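Local coordinates for AvrPib protein (Magnaporthe oryzae, PDB 5Z1V) that is an avirulence effector of the rice blast fungus with a MAX-effector fold, its avirulence function depending on a positively charged surface patch and a stable hydrophobic core, at residues A[15-18]-A[24-27]; A[34-39]-A[43-48]. One frame throughout, in Å; residues are numbered along the deposited sequence.

Contact 1: residues A[15-18]-A[24-27]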
ATOM      1  N   VAL A  15      -3.527  -3.506   0.747  1.00  9.42           N
ATOM      2  CA  VAL A  15      -2.303  -3.469  -0.038  1.00 10.22           C
ATOM      3  C   VAL A  15      -1.268  -4.334   0.654  1.00 10.38           C
ATOM      4  O   VAL A  15      -0.939  -4.099   1.818  1.00 11.14           O
ATOM      5  CB  VAL A  15      -1.775  -2.043  -0.190  1.00  7.00           C
ATOM      6  CG1 VAL A  15      -0.495  -2.062  -1.008  1.00  8.50           C
ATOM      7  CG2 VAL A  15      -2.852  -1.150  -0.844  1.00 10.42           C
ATOM      8  N   THR A  16      -0.712  -5.294  -0.072  1.00  7.73           N
ATOM      9  CA  THR A  16       0.341  -6.126   0.485  1.00 10.52           C
ATOM     10  C   THR A  16       1.695  -5.537   0.123  1.00 11.03           C
ATOM     11  O   THR A  16       1.933  -5.172  -1.031  1.00 10.39           O
ATOM     12  CB  THR A  16       0.218  -7.563  -0.009  1.00 11.36           C
ATOM     13  OG1 THR A  16      -1.025  -8.079   0.462  1.00 15.51           O
ATOM     14  CG2 THR A  16       1.376  -8.445   0.528  1.00 14.78           C
ATOM     15  N   ILE A  17       2.549  -5.400   1.129  1.00  9.14           N
ATOM     16  CA  ILE A  17       3.891  -4.861   0.972  1.00  8.98           C
ATOM     17  C   ILE A  17       4.852  -6.033   0.914  1.00  7.53           C
ATOM     18  O   ILE A  17       4.869  -6.877   1.833  1.00  8.88           O
ATOM     19  CB  ILE A  17       4.254  -3.899   2.116  1.00  9.01           C
ATOM     20  CG1 ILE A  17       3.283  -2.708   2.102  1.00 12.62           C
ATOM     21  CG2 ILE A  17       5.673  -3.367   1.922  1.00  9.71           C
ATOM     22  CD1 ILE A  17       3.692  -1.572   3.034  1.00 14.23           C
ATOM     23  N   LEU A  18       5.639  -6.069  -0.169  1.00  9.41           N
ATOM     24  CA  LEU A  18       6.518  -7.167  -0.535  1.00  9.06           C
ATOM     25  C   LEU A  18       7.964  -6.714  -0.466  1.00 11.27           C
ATOM     26  O   LEU A  18       8.304  -5.597  -0.872  1.00 11.37           O
ATOM     27  CB  LEU A  18       6.243  -7.647  -1.967  1.00 10.66           C
ATOM     28  CG  LEU A  18       4.827  -8.069  -2.303  1.00 12.32           C
ATOM     29  CD1 LEU A  18       4.711  -8.218  -3.795  1.00 14.58           C
ATOM     30  CD2 LEU A  18       4.495  -9.377  -1.572  1.00 12.18           C
ATOM     31  N   ILE A  24       5.732  -8.928   3.546  1.00 13.67           N
ATOM     32  CA  ILE A  24       6.316  -8.543   4.825  1.00  8.94           C
ATOM     33  C   ILE A  24       5.260  -7.875   5.688  1.00 11.23           C
ATOM     34  O   ILE A  24       5.267  -8.040   6.917  1.00 10.39           O
ATOM     35  CB  ILE A  24       7.561  -7.641   4.669  1.00 12.50           C
ATOM     36  CG1 ILE A  24       8.078  -7.214   6.048  1.00 15.34           C
ATOM     37  CG2 ILE A  24       7.248  -6.394   3.836  1.00 16.64           C
ATOM     38  CD1 ILE A  24       9.183  -6.178   6.022  1.00 18.84           C
ATOM     39  N   THR A  25       4.324  -7.146   5.068  1.00  8.58           N
ATOM     40  CA  THR A  25       3.240  -6.607   5.901  1.00 11.60           C
ATOM     41  C   THR A  25       2.102  -6.182   4.984  1.00 10.77           C
ATOM     42  O   THR A  25       2.128  -6.451   3.780  1.00 10.60           O
ATOM     43  CB  THR A  25       3.730  -5.457   6.796  1.00  8.47           C
ATOM     44  OG1 THR A  25       2.690  -5.079   7.712  1.00  9.14           O
ATOM     45  CG2 THR A  25       4.126  -4.239   5.972  1.00  9.86           C
ATOM     46  N   TRP A  26       1.066  -5.565   5.553  1.00  9.92           N
ATOM     47  CA  TRP A  26      -0.006  -5.059   4.700  1.00  9.51           C
ATOM     48  C   TRP A  26      -0.545  -3.772   5.302  1.00 10.81           C
ATOM     49  O   TRP A  26      -0.379  -3.504   6.492  1.00 11.09           O
ATOM     50  CB  TRP A  26      -1.134  -6.089   4.519  1.00 11.71           C
ATOM     51  CG  TRP A  26      -1.775  -6.474   5.779  1.00 14.03           C
ATOM     52  CD1 TRP A  26      -1.338  -7.412   6.670  1.00 14.73           C
ATOM     53  CD2 TRP A  26      -2.968  -5.914   6.334  1.00 15.44           C
ATOM     54  NE1 TRP A  26      -2.199  -7.478   7.742  1.00 17.94           N
ATOM     55  CE2 TRP A  26      -3.204  -6.566   7.561  1.00 20.53           C
ATOM     56  CE3 TRP A  26      -3.861  -4.928   5.906  1.00 18.19           C
ATOM     57  CZ2 TRP A  26      -4.303  -6.269   8.363  1.00 22.45           C
ATOM     58  CZ3 TRP A  26      -4.948  -4.629   6.705  1.00 23.43           C
ATOM     59  CH2 TRP A  26      -5.160  -5.300   7.918  1.00 29.98           C
ATOM     60  N   VAL A  27      -1.179  -2.962   4.456  1.00  8.25           N
ATOM     61  CA  VAL A  27      -1.775  -1.695   4.876  1.00 11.52           C
ATOM     62  C   VAL A  27      -3.121  -1.554   4.174  1.00 10.54           C
ATOM     63  O   VAL A  27      -3.478  -2.351   3.316  1.00 11.39           O
ATOM     64  CB  VAL A  27      -0.873  -0.466   4.570  1.00 11.27           C
ATOM     65  CG1 VAL A  27       0.445  -0.523   5.345  1.00  8.71           C
ATOM     66  CG2 VAL A  27      -0.591  -0.307   3.064  1.00 10.32           C
TER

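Contact 2: residues A[34-39]-A[43-48]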
ATOM      1  N   SER A  34      -3.488   8.496  -1.309  1.00 12.27           N
ATOM      2  CA  SER A  34      -2.143   8.146  -0.843  1.00 11.62           C
ATOM      3  C   SER A  34      -2.081   8.316   0.665  1.00 13.04           C
ATOM      4  O   SER A  34      -2.693   9.227   1.220  1.00 14.41           O
ATOM      5  CB  SER A  34      -1.061   9.031  -1.484  1.00 16.12           C
ATOM      6  OG  SER A  34      -1.109   8.978  -2.898  1.00 17.04           O
ATOM      7  N   ARG A  35      -1.345   7.421   1.323  1.00 10.87           N
ATOM      8  CA  ARG A  35      -1.150   7.477   2.765  1.00 13.35           C
ATOM      9  C   ARG A  35       0.316   7.218   3.092  1.00 10.95           C
ATOM     10  O   ARG A  35       0.998   6.489   2.382  1.00 12.41           O
ATOM     11  CB  ARG A  35      -2.045   6.459   3.484  1.00 12.30           C
ATOM     12  CG  ARG A  35      -3.530   6.775   3.394  1.00 17.20           C
ATOM     13  CD  ARG A  35      -3.867   8.123   4.044  1.00 18.96           C
ATOM     14  NE  ARG A  35      -5.313   8.357   4.045  1.00 21.87           N
ATOM     15  CZ  ARG A  35      -5.967   9.076   3.134  1.00 22.36           C
ATOM     16  NH1 ARG A  35      -5.318   9.662   2.139  1.00 17.22           N
ATOM     17  NH2 ARG A  35      -7.287   9.221   3.219  1.00 26.36           N
ATOM     18  N   GLU A  36       0.790   7.812   4.190  1.00 14.17           N
ATOM     19  CA  GLU A  36       2.144   7.596   4.703  1.00 13.52           C
ATOM     20  C   GLU A  36       2.175   6.441   5.702  1.00 11.28           C
ATOM     21  O   GLU A  36       1.296   6.314   6.554  1.00 11.99           O
ATOM     22  CB  GLU A  36       2.641   8.867   5.401  1.00 18.50           C
ATOM     23  CG  GLU A  36       4.150   9.015   5.524  1.00 21.57           C
ATOM     24  CD  GLU A  36       4.811   9.339   4.195  1.00 22.91           C
ATOM     25  OE1 GLU A  36       6.035   9.131   4.081  1.00 25.05           O
ATOM     26  OE2 GLU A  36       4.104   9.801   3.270  1.00 21.26           O
ATOM     27  N   PHE A  37       3.222   5.629   5.626  1.00  9.44           N
ATOM     28  CA  PHE A  37       3.459   4.567   6.590  1.00 10.40           C
ATOM     29  C   PHE A  37       4.923   4.538   6.970  1.00 11.98           C
ATOM     30  O   PHE A  37       5.798   4.776   6.135  1.00 12.99           O
ATOM     31  CB  PHE A  37       3.060   3.191   6.039  1.00 12.70           C
ATOM     32  CG  PHE A  37       1.618   3.085   5.745  1.00 12.44           C
ATOM     33  CD1 PHE A  37       0.732   2.703   6.726  1.00 11.35           C
ATOM     34  CD2 PHE A  37       1.139   3.409   4.490  1.00 10.75           C
ATOM     35  CE1 PHE A  37      -0.635   2.648   6.463  1.00 10.99           C
ATOM     36  CE2 PHE A  37      -0.199   3.346   4.213  1.00 14.69           C
ATOM     37  CZ  PHE A  37      -1.097   2.963   5.207  1.00 13.19           C
ATOM     38  N   ASN A  38       5.188   4.214   8.233  1.00 10.64           N
ATOM     39  CA  ASN A  38       6.527   3.907   8.705  1.00 11.66           C
ATOM     40  C   ASN A  38       6.687   2.385   8.678  1.00 11.48           C
ATOM     41  O   ASN A  38       6.014   1.667   9.424  1.00 11.01           O
ATOM     42  CB  ASN A  38       6.707   4.459  10.121  1.00 10.29           C
ATOM     43  CG  ASN A  38       8.119   4.305  10.648  1.00 16.70           C
ATOM     44  OD1 ASN A  38       8.698   3.223  10.607  1.00 16.14           O
ATOM     45  ND2 ASN A  38       8.664   5.386  11.192  1.00 21.30           N
ATOM     46  N   ILE A  39       7.561   1.886   7.821  1.00  9.44           N
ATOM     47  CA  ILE A  39       7.813   0.455   7.736  1.00 10.95           C
ATOM     48  C   ILE A  39       9.241   0.236   8.185  1.00  9.15           C
ATOM     49  O   ILE A  39      10.174   0.754   7.557  1.00 11.53           O
ATOM     50  CB  ILE A  39       7.586  -0.100   6.323  1.00 10.05           C
ATOM     51  CG1 ILE A  39       6.219   0.318   5.754  1.00 11.16           C
ATOM     52  CG2 ILE A  39       7.709  -1.620   6.356  1.00  9.72           C
ATOM     53  CD1 ILE A  39       5.044  -0.143   6.555  1.00 13.74           C
ATOM     54  N   TYR A  43       9.998   5.908   6.224  1.00 12.16           N
ATOM     55  CA  TYR A  43       8.700   6.357   5.765  1.00 13.05           C
ATOM     56  C   TYR A  43       8.512   6.083   4.277  1.00 13.23           C
ATOM     57  O   TYR A  43       9.437   6.235   3.473  1.00 13.90           O
ATOM     58  CB  TYR A  43       8.513   7.847   6.046  1.00 11.52           C
ATOM     59  CG  TYR A  43       8.342   8.155   7.513  1.00 16.38           C
ATOM     60  CD1 TYR A  43       7.101   8.037   8.129  1.00 21.96           C
ATOM     61  CD2 TYR A  43       9.425   8.541   8.283  1.00 22.48           C
ATOM     62  CE1 TYR A  43       6.943   8.312   9.481  1.00 23.15           C
ATOM     63  CE2 TYR A  43       9.274   8.828   9.627  1.00 24.35           C
ATOM     64  CZ  TYR A  43       8.040   8.709  10.216  1.00 25.19           C
ATOM     65  OH  TYR A  43       7.915   8.994  11.558  1.00 29.05           O
ATOM     66  N   PHE A  44       7.286   5.701   3.928  1.00 11.83           N
ATOM     67  CA  PHE A  44       6.875   5.359   2.577  1.00 11.94           C
ATOM     68  C   PHE A  44       5.501   5.938   2.299  1.00  9.49           C
ATOM     69  O   PHE A  44       4.641   5.951   3.177  1.00 12.97           O
ATOM     70  CB  PHE A  44       6.806   3.847   2.392  1.00  9.54           C
ATOM     71  CG  PHE A  44       8.113   3.177   2.578  1.00 10.18           C
ATOM     72  CD1 PHE A  44       8.503   2.730   3.827  1.00 12.65           C
ATOM     73  CD2 PHE A  44       8.961   2.997   1.497  1.00 13.70           C
ATOM     74  CE1 PHE A  44       9.720   2.108   4.005  1.00 11.04           C
ATOM     75  CE2 PHE A  44      10.182   2.369   1.664  1.00 15.80           C
ATOM     76  CZ  PHE A  44      10.565   1.925   2.924  1.00 13.13           C
ATOM     77  N   THR A  45       5.294   6.415   1.089  1.00  8.13           N
ATOM     78  CA  THR A  45       3.956   6.766   0.614  1.00  9.46           C
ATOM     79  C   THR A  45       3.405   5.579  -0.164  1.00  8.89           C
ATOM     80  O   THR A  45       4.066   5.085  -1.077  1.00 12.12           O
ATOM     81  CB  THR A  45       3.975   8.001  -0.292  1.00 13.84           C
ATOM     82  OG1 THR A  45       4.626   9.092   0.376  1.00 14.95           O
ATOM     83  CG2 THR A  45       2.555   8.416  -0.651  1.00 13.62           C
ATOM     84  N   VAL A  46       2.216   5.105   0.214  1.00  9.52           N
ATOM     85  CA  VAL A  46       1.499   4.068  -0.524  1.00  9.96           C
ATOM     86  C   VAL A  46       0.284   4.710  -1.178  1.00 10.91           C
ATOM     87  O   VAL A  46      -0.538   5.331  -0.495  1.00 11.09           O
ATOM     88  CB  VAL A  46       1.058   2.906   0.388  1.00 10.80           C
ATOM     89  CG1 VAL A  46       0.206   1.900  -0.425  1.00 13.32           C
ATOM     90  CG2 VAL A  46       2.280   2.229   1.009  1.00 11.61           C
ATOM     91  N   SER A  47       0.160   4.551  -2.487  1.00 11.99           N
ATOM     92  CA  SER A  47      -0.940   5.142  -3.238  1.00 10.83           C
ATOM     93  C   SER A  47      -1.761   4.039  -3.880  1.00 12.25           C
ATOM     94  O   SER A  47      -1.206   3.038  -4.330  1.00 11.18           O
ATOM     95  CB  SER A  47      -0.409   6.087  -4.334  1.00 13.27           C
ATOM     96  OG  SER A  47       0.474   7.048  -3.788  1.00 21.23           O
ATOM     97  N   VAL A  48      -3.079   4.199  -3.909  1.00 10.84           N
ATOM     98  CA  VAL A  48      -3.958   3.297  -4.649  1.00 11.79           C
ATOM     99  C   VAL A  48      -4.653   4.114  -5.728  1.00 10.83           C
ATOM    100  O   VAL A  48      -5.271   5.150  -5.434  1.00 12.53           O
ATOM    101  CB  VAL A  48      -4.989   2.604  -3.745  1.00 10.55           C
ATOM    102  CG1 VAL A  48      -5.849   1.665  -4.575  1.00  9.78           C
ATOM    103  CG2 VAL A  48      -4.274   1.832  -2.625  1.00 11.53           C
TER

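Contact 1: residues A[15-18]-A[24-27]
Ile17 and Thr25 run alongside each other from neighbouring strands, with Ile17 CB 3.9 Å from Thr25 CG2. The Thr25 methyl sits between its own backbone N and carbonyl carbon, while OG1 is anti to N (chi1 -173°). That rotation gives the methyl, not the hydroxyl, to the isoleucine. Further along, Ile17 sends its extended chain to Val27, reaching it at a slant with Ile17 CD1 4.1 Å from Val27 CG1. Val15 meets the other branch of the same valine, Val15 CB to Val27 CG2 at 3.9 Å. Val15, Ile17, Thr25 and Val27 share one face of the sheet.

Thr16 and Trp26 form a non-hydrogen-bonded pair on the opposite face. Trp26 touches the partner strand through CB, which lies 3.4 Å from Val15 O, and its indole swings clear of that strand.

Val15 and Val27 exchange two backbone hydrogen bonds. Ile17 and Thr25 exchange two more, the one from Thr25 N to Ile17 O being long at 3.3 Å. Ile17 O also accepts from Ile24 N at 2.8 Å, nearly straight at 176°. Two residues, Ile24 and Thr25, are set against the single Ile17, a classic beta bulge. Ile24 CG2 comes to 3.9 Å from Ile17 CG2.

The pairing belongs to the hairpin of strands 13-19 and 22-29. Strand 62-63 flanks 13-19 on its other edge, through backbone bonds of Thr16 with Glu64 and Leu18 with Thr62. Val15, Ile17 and Val27 pack against strands 33-39 and 42-48 of the second sheet.

Contact 2: residues A[34-39]-A[43-48]
Asn38 brings its amide nitrogen ND2 over one face of the Tyr43 ring, offset toward the rim and 3.5 Å from Tyr43 CZ. The amide plane is tipped 69° from the ring. The Asn38 carbonyl end turns elsewhere, with OD1 accepting from Gly41 N in the hairpin turn.

Glu36 lies on the same face. Its CG is anti to the backbone N (chi1 -158°), and a bend at chi2 (73°) folds the carboxylate over to the opposite strand. Glu36 OE1 comes to 3.4 Å from Tyr43 CB. Glu36 OE2 is 3.0 Å from Thr45 OG1, near enough for a hydrogen bond, although that hydroxyl proton has another acceptor nearby. The row ends at Ser34 and Ser47, whose OG atoms are hydrogen-bonded at 2.7 Å.

The other face is largely apolar. Phe37 slants past Val46, and Phe37 CD2 is 3.8 Å from Val46 CG2. Ile39 meets Phe44 at about a right angle, with Ile39 CG1 3.8 Å from Phe44 CD1, and Ile39 O lies at the edge of that ring, in its plane. Arg35 also starts on this face, but its guanidinium turns back to its own strand. NH1 bonds Ser34 O from above the carbonyl plane, and NH2 makes a salt bridge with Glu33.

Paired backbone hydrogen bonds join Arg35 with Val46 and Phe37 with Phe44, in an antiparallel register.

This is the hairpin of strands 33-39 and 42-48. Strand 54-56 pairs with the far edge of 42-48, where the backbones of Ser47 and Ser55 are hydrogen-bonded. Phe37, Ile39, Val46 and Val48 face strands 13-19 and 22-29, while Phe44 packs on Tyr61 and Ile56.

How the contacts relate
From the N terminus, contact 1 comes first: strand 13-19 turns back into 22-29 and closes a short hairpin. A short connection then leads into strand 33-39, and contact 2 closes the next hairpin with 42-48. The two are in series, neither nested nor crossed. Their centres lie about 11 Å apart, yet their apolar faces touch. Val27 CB meets Phe37 CZ at 3.5 Å, and Val15 CG2 meets Val48 CG2 at 3.8 Å. Two three-stranded antiparallel sheets are thereby packed together, as in the beta-sandwich of MAX effectors. Strand 54-56 completes the sheet of contact 2, and the C-terminal strand 62-63 returns to that of contact 1.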